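Local coordinates for protein BtGH115A (Bacteroides thetaiotaomicron, PDB 5BY3) that hydrolyses glycosidic bonds as a family GH115 4-O-methyl-alpha-glucuronidase with specificity for decorated arabinogalactans, at residues A[37-45]-A[231-239]; A[189-200]-A[211-222]. All blocks are in the same frame, centred on the assembly; numbering follows the deposited sequence.

Overall arrangement
From the N terminus the chain forms a small mixed sheet with helices 38-55 and 113-126, then enters the parallel eight-stranded barrel of the family GH115 region. Contact 1 brings the start of helix 38-55 against the end of helix 228-235, closing a long loop with 185 residues between its segments and joining the N-terminal part to the barrel. Contact 2 falls wholly within that loop: only ten residues separate 189-200 from 211-222, and it folds helix 193-205 against strand 210-212 and the loop beyond. The centres of contact 1 and contact 2 lie about 17 Å apart. They meet directly where strands 210-212 and 238-239 run side by side and Tyr-235 packs on Phe-200.

Contact 1: A[37-45]-A[231-239]; sequences APVVRTSLD and AAKKYGIFM
One face of the Tyr-235 ring carries the methyl group of Thr-42: CG2 lies 3.5 Å above the plane, over the ring centre, in a CH-pi contact only 11° off the ring normal. The two side chains cross at about a right angle, and the methyl meets the ring as a whole, CE2 being its nearest atom. While CG2, anti to the backbone N of Thr-42, lies over the ring, OG1 (chi1 -53°), anti to the carbonyl carbon, turns to the end of helix 228-235. There Thr-42 OG1 stands 2.6 Å from Lys-234 O and 2.9 Å from Pro-38 O; its single proton can serve either carbonyl. Lys-234 NZ donates to the same OG1 at 3.2 Å, the lysine chain bending at chi2 and chi4 to bring its end back to the hydroxyl. Asp-45 OD2, 4.3 Å from Lys-234 NZ, is too far for a salt bridge but would probably favour the ammonium electrostatically. One turn earlier in the helix, Pro-38 CB rests on the carbonyl oxygens of Lys-233 and Lys-234, while Val-39 CG2 touches Tyr-235 O at 3.5 Å. Gly-236, leaving the helix with positive phi, passes close to Val-39; a CB there would clash with Val-39 CB. The short helical segments cross at 80°, their axes 8.2 Å apart at closest approach. Helix 113-126 packs on Val-39 through Ala-117, and its His-114 hydrogen-bonds to Gly-236 O; helix 193-205 touches Tyr-235 through Glu-197 and Leu-204. After Ile-237 the chain enters strand 238-239, beside strand 210-212 in the parallel sheet.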
loop_
_atom_site.group_PDB
_atom_site.type_symbol
_atom_site.label_atom_id
_atom_site.label_comp_id
_atom_site.label_asym_id
_atom_site.label_seq_id
_atom_site.Cartn_x
_atom_site.Cartn_y
_atom_site.Cartn_z
ATOM N N ALA A 37 -14.826 0.299 -26.607
ATOM C CA ALA A 37 -13.820 1.240 -26.111
ATOM C C ALA A 37 -12.372 0.679 -26.182
ATOM O O ALA A 37 -12.179 -0.543 -26.138
ATOM C CB ALA A 37 -14.171 1.683 -24.713
ATOM N N PRO A 38 -11.368 1.554 -26.340
ATOM C CA PRO A 38 -9.953 1.105 -26.443
ATOM C C PRO A 38 -9.529 0.067 -25.386
ATOM O O PRO A 38 -8.847 -0.934 -25.707
ATOM C CB PRO A 38 -9.156 2.404 -26.271
ATOM C CG PRO A 38 -10.182 3.545 -26.338
ATOM C CD PRO A 38 -11.504 2.964 -26.753
ATOM N N VAL A 39 -9.995 0.285 -24.158
ATOM C CA VAL A 39 -9.650 -0.538 -23.020
ATOM C C VAL A 39 -10.097 -1.964 -23.279
ATOM O O VAL A 39 -9.407 -2.910 -22.856
ATOM C CB VAL A 39 -10.190 0.068 -21.694
ATOM C CG1 VAL A 39 -11.714 0.225 -21.711
ATOM C CG2 VAL A 39 -9.707 -0.708 -20.477
ATOM N N VAL A 40 -11.202 -2.132 -24.017
ATOM C CA VAL A 40 -11.673 -3.476 -24.340
ATOM C C VAL A 40 -10.680 -4.135 -25.307
ATOM O O VAL A 40 -10.255 -5.261 -25.094
ATOM C CB VAL A 40 -13.144 -3.506 -24.864
ATOM C CG1 VAL A 40 -13.577 -4.916 -25.277
ATOM C CG2 VAL A 40 -14.087 -3.000 -23.797
ATOM N N ARG A 41 -10.275 -3.403 -26.334
ATOM C CA ARG A 41 -9.364 -3.950 -27.334
ATOM C C ARG A 41 -7.976 -4.223 -26.756
ATOM O O ARG A 41 -7.382 -5.238 -27.064
ATOM C CB ARG A 41 -9.320 -3.073 -28.600
ATOM C CG ARG A 41 -10.251 -3.556 -29.732
ATOM C CD ARG A 41 -10.767 -2.422 -30.629
ATOM N NE ARG A 41 -9.784 -1.333 -30.809
ATOM C CZ ARG A 41 -9.943 -0.064 -30.412
ATOM N NH1 ARG A 41 -11.068 0.344 -29.813
ATOM N NH2 ARG A 41 -8.967 0.815 -30.627
ATOM N N THR A 42 -7.519 -3.357 -25.863
ATOM C CA THR A 42 -6.232 -3.516 -25.176
ATOM C C THR A 42 -6.159 -4.811 -24.367
ATOM O O THR A 42 -5.136 -5.474 -24.391
ATOM C CB THR A 42 -5.964 -2.330 -24.250
ATOM O OG1 THR A 42 -6.086 -1.124 -24.996
ATOM C CG2 THR A 42 -4.576 -2.405 -23.705
ATOM N N SER A 43 -7.260 -5.149 -23.686
ATOM C CA SER A 43 -7.387 -6.322 -22.814
ATOM C C SER A 43 -7.497 -7.611 -23.599
ATOM O O SER A 43 -7.009 -8.675 -23.173
ATOM C CB SER A 43 -8.630 -6.191 -21.920
ATOM O OG SER A 43 -8.659 -4.904 -21.321
ATOM N N LEU A 44 -8.182 -7.508 -24.729
ATOM C CA LEU A 44 -8.170 -8.552 -25.706
ATOM C C LEU A 44 -6.746 -8.926 -26.131
ATOM O O LEU A 44 -6.403 -10.097 -26.091
ATOM C CB LEU A 44 -9.039 -8.177 -26.894
ATOM C CG LEU A 44 -10.476 -8.650 -26.692
ATOM C CD1 LEU A 44 -11.276 -8.330 -27.942
ATOM C CD2 LEU A 44 -10.532 -10.133 -26.410
ATOM N N ASP A 45 -5.931 -7.933 -26.495
ATOM C CA ASP A 45 -4.515 -8.169 -26.813
ATOM C C ASP A 45 -3.798 -8.924 -25.681
ATOM O O ASP A 45 -3.078 -9.917 -25.934
ATOM C CB ASP A 45 -3.782 -6.853 -27.142
ATOM C CG ASP A 45 -4.131 -6.286 -28.520
ATOM O OD1 ASP A 45 -4.925 -6.889 -29.283
ATOM O OD2 ASP A 45 -3.593 -5.212 -28.851
ATOM N N ALA A 231 -1.279 6.794 -24.363
ATOM C CA ALA A 231 -1.132 5.449 -23.758
ATOM C C ALA A 231 -2.184 5.206 -22.670
ATOM O O ALA A 231 -2.794 4.136 -22.584
ATOM C CB ALA A 231 0.277 5.261 -23.202
ATOM N N ALA A 232 -2.398 6.217 -21.846
ATOM C CA ALA A 232 -3.411 6.165 -20.804
ATOM C C ALA A 232 -4.826 6.028 -21.383
ATOM O O ALA A 232 -5.687 5.355 -20.788
ATOM C CB ALA A 232 -3.300 7.405 -19.931
ATOM N N LYS A 233 -5.060 6.663 -22.534
ATOM C CA LYS A 233 -6.333 6.531 -23.233
ATOM C C LYS A 233 -6.504 5.108 -23.789
ATOM O O LYS A 233 -7.594 4.539 -23.724
ATOM C CB LYS A 233 -6.453 7.594 -24.341
ATOM C CG LYS A 233 -7.864 7.883 -24.853
ATOM C CD LYS A 233 -7.796 8.486 -26.252
ATOM C CE LYS A 233 -9.051 9.269 -26.595
ATOM N NZ LYS A 233 -8.972 10.696 -26.151
ATOM N N LYS A 234 -5.419 4.538 -24.313
ATOM C CA LYS A 234 -5.419 3.179 -24.881
ATOM C C LYS A 234 -5.781 2.136 -23.816
ATOM O O LYS A 234 -6.582 1.222 -24.090
ATOM C CB LYS A 234 -4.054 2.871 -25.522
ATOM C CG LYS A 234 -4.072 1.734 -26.534
ATOM C CD LYS A 234 -2.790 0.896 -26.509
ATOM C CE LYS A 234 -2.823 -0.228 -27.546
ATOM N NZ LYS A 234 -3.954 -1.192 -27.382
ATOM N N TYR A 235 -5.237 2.330 -22.601
ATOM C CA TYR A 235 -5.399 1.427 -21.450
ATOM C C TYR A 235 -6.546 1.783 -20.505
ATOM O O TYR A 235 -6.848 1.014 -19.593
ATOM C CB TYR A 235 -4.072 1.285 -20.669
ATOM C CG TYR A 235 -3.062 0.401 -21.356
ATOM C CD1 TYR A 235 -2.382 0.829 -22.523
ATOM C CD2 TYR A 235 -2.782 -0.864 -20.865
ATOM C CE1 TYR A 235 -1.499 0.005 -23.170
ATOM C CE2 TYR A 235 -1.870 -1.678 -21.497
ATOM C CZ TYR A 235 -1.234 -1.255 -22.648
ATOM O OH TYR A 235 -0.333 -2.106 -23.291
ATOM N N GLY A 236 -7.181 2.941 -20.701
ATOM C CA GLY A 236 -8.447 3.293 -19.999
ATOM C C GLY A 236 -8.249 3.583 -18.526
ATOM O O GLY A 236 -9.064 3.168 -17.696
ATOM N N ILE A 237 -7.160 4.287 -18.212
ATOM C CA ILE A 237 -6.727 4.556 -16.855
ATOM C C ILE A 237 -7.074 6.000 -16.533
ATOM O O ILE A 237 -6.745 6.913 -17.283
ATOM C CB ILE A 237 -5.172 4.407 -16.734
ATOM C CG1 ILE A 237 -4.682 2.957 -17.027
ATOM C CG2 ILE A 237 -4.627 4.990 -15.425
ATOM C CD1 ILE A 237 -5.198 1.846 -16.115
ATOM N N PHE A 238 -7.707 6.222 -15.394
ATOM C CA PHE A 238 -7.959 7.564 -14.952
ATOM C C PHE A 238 -6.639 8.124 -14.513
ATOM O O PHE A 238 -5.978 7.562 -13.645
ATOM C CB PHE A 238 -9.024 7.563 -13.864
ATOM C CG PHE A 238 -10.382 7.212 -14.383
ATOM C CD1 PHE A 238 -10.714 5.891 -14.683
ATOM C CD2 PHE A 238 -11.336 8.218 -14.618
ATOM C CE1 PHE A 238 -11.984 5.553 -15.201
ATOM C CE2 PHE A 238 -12.605 7.894 -15.137
ATOM C CZ PHE A 238 -12.934 6.554 -15.433
HETATM N N MSE A 239 -6.217 9.191 -15.181
HETATM C CA MSE A 239 -5.096 9.995 -14.694
HETATM C C MSE A 239 -5.648 10.862 -13.590
HETATM O O MSE A 239 -6.654 11.588 -13.778
HETATM C CB MSE A 239 -4.502 10.825 -15.832
HETATM C CG MSE A 239 -4.011 9.986 -17.012
HETATM SE SE MSE A 239 -2.735 8.636 -16.311
HETATM C CE MSE A 239 -1.359 9.776 -15.485
#

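Contact 2: A[189-200]-A[211-222]; sequences GEIGPRTNERIF and YWPAMHECTLPF
Tyr-211, with CG anti to the backbone N (chi1 179°), extends from its strand toward helix 193-205 and fits among Asn-196, Ile-199 and Phe-200. Phe-200 turns its edge to the tyrosine face in an offset edge-to-face pair, planes at 75°, Phe-200 CE1 3.4 Å from Tyr-211 CD2. Ile-199 CD1 reaches the phenol oxygen, and Asn-196 OD1 lies 3.3 Å from Tyr-211 CE2 while meeting the Phe-222 ring edge. Asn-196 ND2 bonds to Gly-192 O at 2.9 Å from above the carbonyl plane, fixing the amide's rotation; the same oxygen accepts Asn-196 N. Replacing Tyr-211 by an alanine is likely to open a gap between helix and strand and leave the Phe-200 edge without its aromatic partner. Ile-191 CD1 sits over the notch formed by Ala-214 CB and Thr-219 CG2. Leu-220 CD2 lies alongside Glu-190, 3.7 Å from Glu-190 OE2; Glu-190 OE1 hydrogen-bonds to Ser-185. A CB on Gly-189 would clash with Cys-218 O; Gly-189 O takes a straight bond from Leu-220 N at 2.8 Å. A water accepts from Ile-191 N beside Leu-220 O. The contact joins a barrel helix to the next strand and its C-terminal loop, among helices 174-182 (Ile-191) and 228-235 (Asn-196, Phe-222) and strand 238-239 (Tyr-211).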
loop_
_atom_site.group_PDB
_atom_site.type_symbol
_atom_site.label_atom_id
_atom_site.label_comp_id
_atom_site.label_asym_id
_atom_site.label_seq_id
_atom_site.Cartn_x
_atom_site.Cartn_y
_atom_site.Cartn_z
ATOM N N GLY A 189 14.892 12.969 -17.584
ATOM C CA GLY A 189 14.252 12.035 -16.633
ATOM C C GLY A 189 13.010 11.405 -17.217
ATOM O O GLY A 189 11.919 11.486 -16.631
ATOM N N GLU A 190 13.162 10.790 -18.383
ATOM C CA GLU A 190 12.001 10.349 -19.111
ATOM C C GLU A 190 11.608 8.884 -18.829
ATOM O O GLU A 190 12.426 7.976 -18.967
ATOM C CB GLU A 190 12.152 10.640 -20.601
ATOM C CG GLU A 190 10.811 10.651 -21.326
ATOM C CD GLU A 190 10.928 10.976 -22.804
ATOM O OE1 GLU A 190 11.773 10.364 -23.484
ATOM O OE2 GLU A 190 10.157 11.841 -23.276
ATOM N N ILE A 191 10.345 8.719 -18.412
ATOM C CA ILE A 191 9.680 7.449 -18.148
ATOM C C ILE A 191 8.576 7.521 -19.162
ATOM O O ILE A 191 7.570 8.204 -18.948
ATOM C CB ILE A 191 9.078 7.396 -16.709
ATOM C CG1 ILE A 191 10.154 7.748 -15.666
ATOM C CG2 ILE A 191 8.287 6.089 -16.435
ATOM C CD1 ILE A 191 9.647 7.710 -14.220
ATOM N N GLY A 192 8.788 6.859 -20.289
ATOM C CA GLY A 192 8.071 7.191 -21.489
ATOM C C GLY A 192 6.835 6.359 -21.715
ATOM O O GLY A 192 6.361 5.686 -20.796
ATOM N N PRO A 193 6.304 6.400 -22.954
ATOM C CA PRO A 193 5.084 5.653 -23.249
ATOM C C PRO A 193 5.217 4.148 -23.007
ATOM O O PRO A 193 4.300 3.545 -22.436
ATOM C CB PRO A 193 4.798 5.979 -24.746
ATOM C CG PRO A 193 6.089 6.548 -25.297
ATOM C CD PRO A 193 6.772 7.201 -24.113
ATOM N N ARG A 194 6.318 3.550 -23.447
ATOM C CA ARG A 194 6.501 2.088 -23.346
ATOM C C ARG A 194 6.515 1.618 -21.875
ATOM O O ARG A 194 5.817 0.674 -21.513
ATOM C CB ARG A 194 7.724 1.605 -24.171
ATOM C CG ARG A 194 7.403 0.742 -25.400
ATOM C CD ARG A 194 7.002 1.534 -26.631
ATOM N NE ARG A 194 5.598 1.969 -26.590
ATOM C CZ ARG A 194 5.095 3.042 -27.216
ATOM N NH1 ARG A 194 5.877 3.829 -27.958
ATOM N NH2 ARG A 194 3.800 3.348 -27.083
ATOM N N THR A 195 7.233 2.324 -21.010
ATOM C CA THR A 195 7.151 2.045 -19.568
ATOM C C THR A 195 5.704 2.146 -19.013
ATOM O O THR A 195 5.245 1.251 -18.283
ATOM C CB THR A 195 8.108 2.933 -18.800
ATOM O OG1 THR A 195 9.395 2.863 -19.437
ATOM C CG2 THR A 195 8.196 2.508 -17.337
ATOM N N ASN A 196 4.976 3.186 -19.404
ATOM C CA ASN A 196 3.604 3.371 -18.923
ATOM C C ASN A 196 2.618 2.282 -19.381
ATOM O O ASN A 196 1.812 1.797 -18.574
ATOM C CB ASN A 196 3.110 4.801 -19.187
ATOM C CG ASN A 196 3.665 5.792 -18.176
ATOM O OD1 ASN A 196 3.163 5.896 -17.044
ATOM N ND2 ASN A 196 4.736 6.499 -18.553
ATOM N N GLU A 197 2.725 1.849 -20.643
ATOM C CA GLU A 197 1.956 0.696 -21.100
ATOM C C GLU A 197 2.185 -0.538 -20.210
ATOM O O GLU A 197 1.226 -1.258 -19.887
ATOM C CB GLU A 197 2.236 0.399 -22.564
ATOM C CG GLU A 197 1.798 1.530 -23.487
ATOM C CD GLU A 197 2.254 1.344 -24.930
ATOM O OE1 GLU A 197 3.444 0.984 -25.146
ATOM O OE2 GLU A 197 1.424 1.589 -25.841
ATOM N N ARG A 198 3.443 -0.764 -19.805
ATOM C CA ARG A 198 3.773 -1.817 -18.857
ATOM C C ARG A 198 3.097 -1.658 -17.483
ATOM O O ARG A 198 2.555 -2.634 -16.966
ATOM C CB ARG A 198 5.285 -1.969 -18.682
ATOM C CG ARG A 198 5.959 -2.761 -19.796
ATOM C CD ARG A 198 5.432 -4.183 -19.989
ATOM N NE ARG A 198 6.204 -4.817 -21.058
ATOM C CZ ARG A 198 6.021 -6.033 -21.582
ATOM N NH1 ARG A 198 5.048 -6.871 -21.189
ATOM N NH2 ARG A 198 6.855 -6.406 -22.545
ATOM N N ILE A 199 3.136 -0.446 -16.917
ATOM C CA ILE A 199 2.429 -0.133 -15.681
ATOM C C ILE A 199 0.923 -0.333 -15.822
ATOM O O ILE A 199 0.283 -0.964 -14.949
ATOM C CB ILE A 199 2.753 1.283 -15.178
ATOM C CG1 ILE A 199 4.282 1.417 -15.002
ATOM C CG2 ILE A 199 2.015 1.546 -13.870
ATOM C CD1 ILE A 199 4.773 2.817 -14.651
ATOM N N PHE A 200 0.367 0.137 -16.940
ATOM C CA PHE A 200 -1.060 -0.015 -17.162
ATOM C C PHE A 200 -1.518 -1.460 -17.348
ATOM O O PHE A 200 -2.617 -1.822 -16.853
ATOM C CB PHE A 200 -1.579 0.887 -18.273
ATOM C CG PHE A 200 -1.182 2.346 -18.156
ATOM C CD1 PHE A 200 -1.001 2.966 -16.928
ATOM C CD2 PHE A 200 -1.017 3.113 -19.312
ATOM C CE1 PHE A 200 -0.646 4.304 -16.862
ATOM C CE2 PHE A 200 -0.644 4.460 -19.248
ATOM C CZ PHE A 200 -0.472 5.054 -18.022
ATOM N N TYR A 211 -4.318 6.056 -11.842
ATOM C CA TYR A 211 -2.870 6.207 -11.752
ATOM C C TYR A 211 -2.519 7.626 -11.377
ATOM O O TYR A 211 -3.082 8.555 -11.932
ATOM C CB TYR A 211 -2.229 5.866 -13.110
ATOM C CG TYR A 211 -0.707 5.978 -13.222
ATOM C CD1 TYR A 211 0.134 5.483 -12.233
ATOM C CD2 TYR A 211 -0.115 6.530 -14.370
ATOM C CE1 TYR A 211 1.510 5.591 -12.351
ATOM C CE2 TYR A 211 1.242 6.610 -14.509
ATOM C CZ TYR A 211 2.067 6.145 -13.496
ATOM O OH TYR A 211 3.454 6.240 -13.630
ATOM N N TRP A 212 -1.614 7.781 -10.414
ATOM C CA TRP A 212 -0.961 9.056 -10.164
ATOM C C TRP A 212 0.469 8.878 -10.651
ATOM O O TRP A 212 1.236 8.165 -10.039
ATOM C CB TRP A 212 -0.966 9.418 -8.676
ATOM C CG TRP A 212 -2.314 9.734 -8.056
ATOM C CD1 TRP A 212 -3.568 9.658 -8.643
ATOM C CD2 TRP A 212 -2.541 10.137 -6.702
ATOM N NE1 TRP A 212 -4.543 10.026 -7.737
ATOM C CE2 TRP A 212 -3.944 10.304 -6.538
ATOM C CE3 TRP A 212 -1.693 10.395 -5.612
ATOM C CZ2 TRP A 212 -4.496 10.715 -5.331
ATOM C CZ3 TRP A 212 -2.242 10.794 -4.420
ATOM C CH2 TRP A 212 -3.614 10.961 -4.284
ATOM N N PRO A 213 0.828 9.512 -11.781
ATOM C CA PRO A 213 2.144 9.292 -12.403
ATOM C C PRO A 213 3.275 9.818 -11.536
ATOM O O PRO A 213 2.996 10.601 -10.645
ATOM C CB PRO A 213 2.048 10.120 -13.679
ATOM C CG PRO A 213 1.109 11.244 -13.323
ATOM C CD PRO A 213 0.081 10.615 -12.433
ATOM N N ALA A 214 4.525 9.389 -11.789
ATOM C CA ALA A 214 5.749 9.960 -11.125
ATOM C C ALA A 214 5.804 11.437 -11.373
ATOM O O ALA A 214 5.425 11.888 -12.456
ATOM C CB ALA A 214 7.022 9.335 -11.680
HETATM N N MSE A 215 6.318 12.192 -10.415
HETATM C CA MSE A 215 6.200 13.647 -10.474
HETATM C C MSE A 215 7.282 14.327 -9.711
HETATM O O MSE A 215 7.244 15.545 -9.507
HETATM C CB MSE A 215 4.803 14.072 -9.950
HETATM C CG MSE A 215 4.371 13.597 -8.555
HETATM SE SE MSE A 215 5.434 14.377 -7.084
HETATM C CE MSE A 215 4.339 15.955 -6.618
ATOM N N HIS A 216 8.253 13.555 -9.254
ATOM C CA HIS A 216 9.399 14.140 -8.586
ATOM C C HIS A 216 10.182 15.028 -9.544
ATOM O O HIS A 216 10.219 14.768 -10.747
ATOM C CB HIS A 216 10.278 13.035 -7.994
ATOM C CG HIS A 216 10.010 12.781 -6.543
ATOM N ND1 HIS A 216 10.969 12.291 -5.679
ATOM C CD2 HIS A 216 8.902 12.989 -5.795
ATOM C CE1 HIS A 216 10.458 12.197 -4.467
ATOM N NE2 HIS A 216 9.204 12.615 -4.511
ATOM N N GLU A 217 10.800 16.075 -8.990
ATOM C CA GLU A 217 11.655 17.023 -9.740
ATOM C C GLU A 217 12.633 16.335 -10.704
ATOM O O GLU A 217 12.774 16.775 -11.839
ATOM C CB GLU A 217 12.338 18.075 -8.822
ATOM C CG GLU A 217 12.835 17.597 -7.440
ATOM C CD GLU A 217 11.728 17.374 -6.384
ATOM O OE1 GLU A 217 11.689 16.272 -5.777
ATOM O OE2 GLU A 217 10.907 18.293 -6.146
ATOM N N CYS A 218 13.226 15.217 -10.285
ATOM C CA CYS A 218 14.059 14.354 -11.163
ATOM C C CYS A 218 13.386 13.707 -12.404
ATOM O O CYS A 218 14.071 13.130 -13.239
ATOM C CB CYS A 218 14.712 13.243 -10.323
ATOM S SG CYS A 218 13.577 11.914 -9.811
ATOM N N THR A 219 12.063 13.791 -12.502
ATOM C CA THR A 219 11.281 13.117 -13.556
ATOM C C THR A 219 10.590 14.108 -14.539
ATOM O O THR A 219 10.138 15.173 -14.138
ATOM C CB THR A 219 10.239 12.185 -12.883
ATOM O OG1 THR A 219 10.933 11.127 -12.240
ATOM C CG2 THR A 219 9.248 11.579 -13.863
ATOM N N LEU A 220 10.512 13.735 -15.809
ATOM C CA LEU A 220 9.715 14.485 -16.782
ATOM C C LEU A 220 8.219 14.385 -16.466
ATOM O O LEU A 220 7.674 13.276 -16.454
ATOM C CB LEU A 220 9.953 14.000 -18.225
ATOM C CG LEU A 220 9.472 14.983 -19.311
ATOM C CD1 LEU A 220 10.364 16.226 -19.365
ATOM C CD2 LEU A 220 9.373 14.307 -20.690
ATOM N N PRO A 221 7.547 15.531 -16.218
ATOM C CA PRO A 221 6.102 15.431 -15.970
ATOM C C PRO A 221 5.358 14.651 -17.034
ATOM O O PRO A 221 5.637 14.779 -18.239
ATOM C CB PRO A 221 5.652 16.890 -15.916
ATOM C CG PRO A 221 6.852 17.586 -15.332
ATOM C CD PRO A 221 8.053 16.898 -15.930
ATOM N N PHE A 222 4.443 13.818 -16.557
ATOM C CA PHE A 222 3.695 12.892 -17.371
ATOM C C PHE A 222 3.131 13.512 -18.630
ATOM O O PHE A 222 3.325 12.978 -19.722
ATOM C CB PHE A 222 2.549 12.305 -16.556
ATOM C CG PHE A 222 1.731 11.302 -17.297
ATOM C CD1 PHE A 222 2.154 9.998 -17.411
ATOM C CD2 PHE A 222 0.513 11.665 -17.874
ATOM C CE1 PHE A 222 1.388 9.059 -18.082
ATOM C CE2 PHE A 222 -0.260 10.728 -18.555
ATOM C CZ PHE A 222 0.190 9.422 -18.660
HETATM O O HOH W 1 8.453 11.100 -17.963
#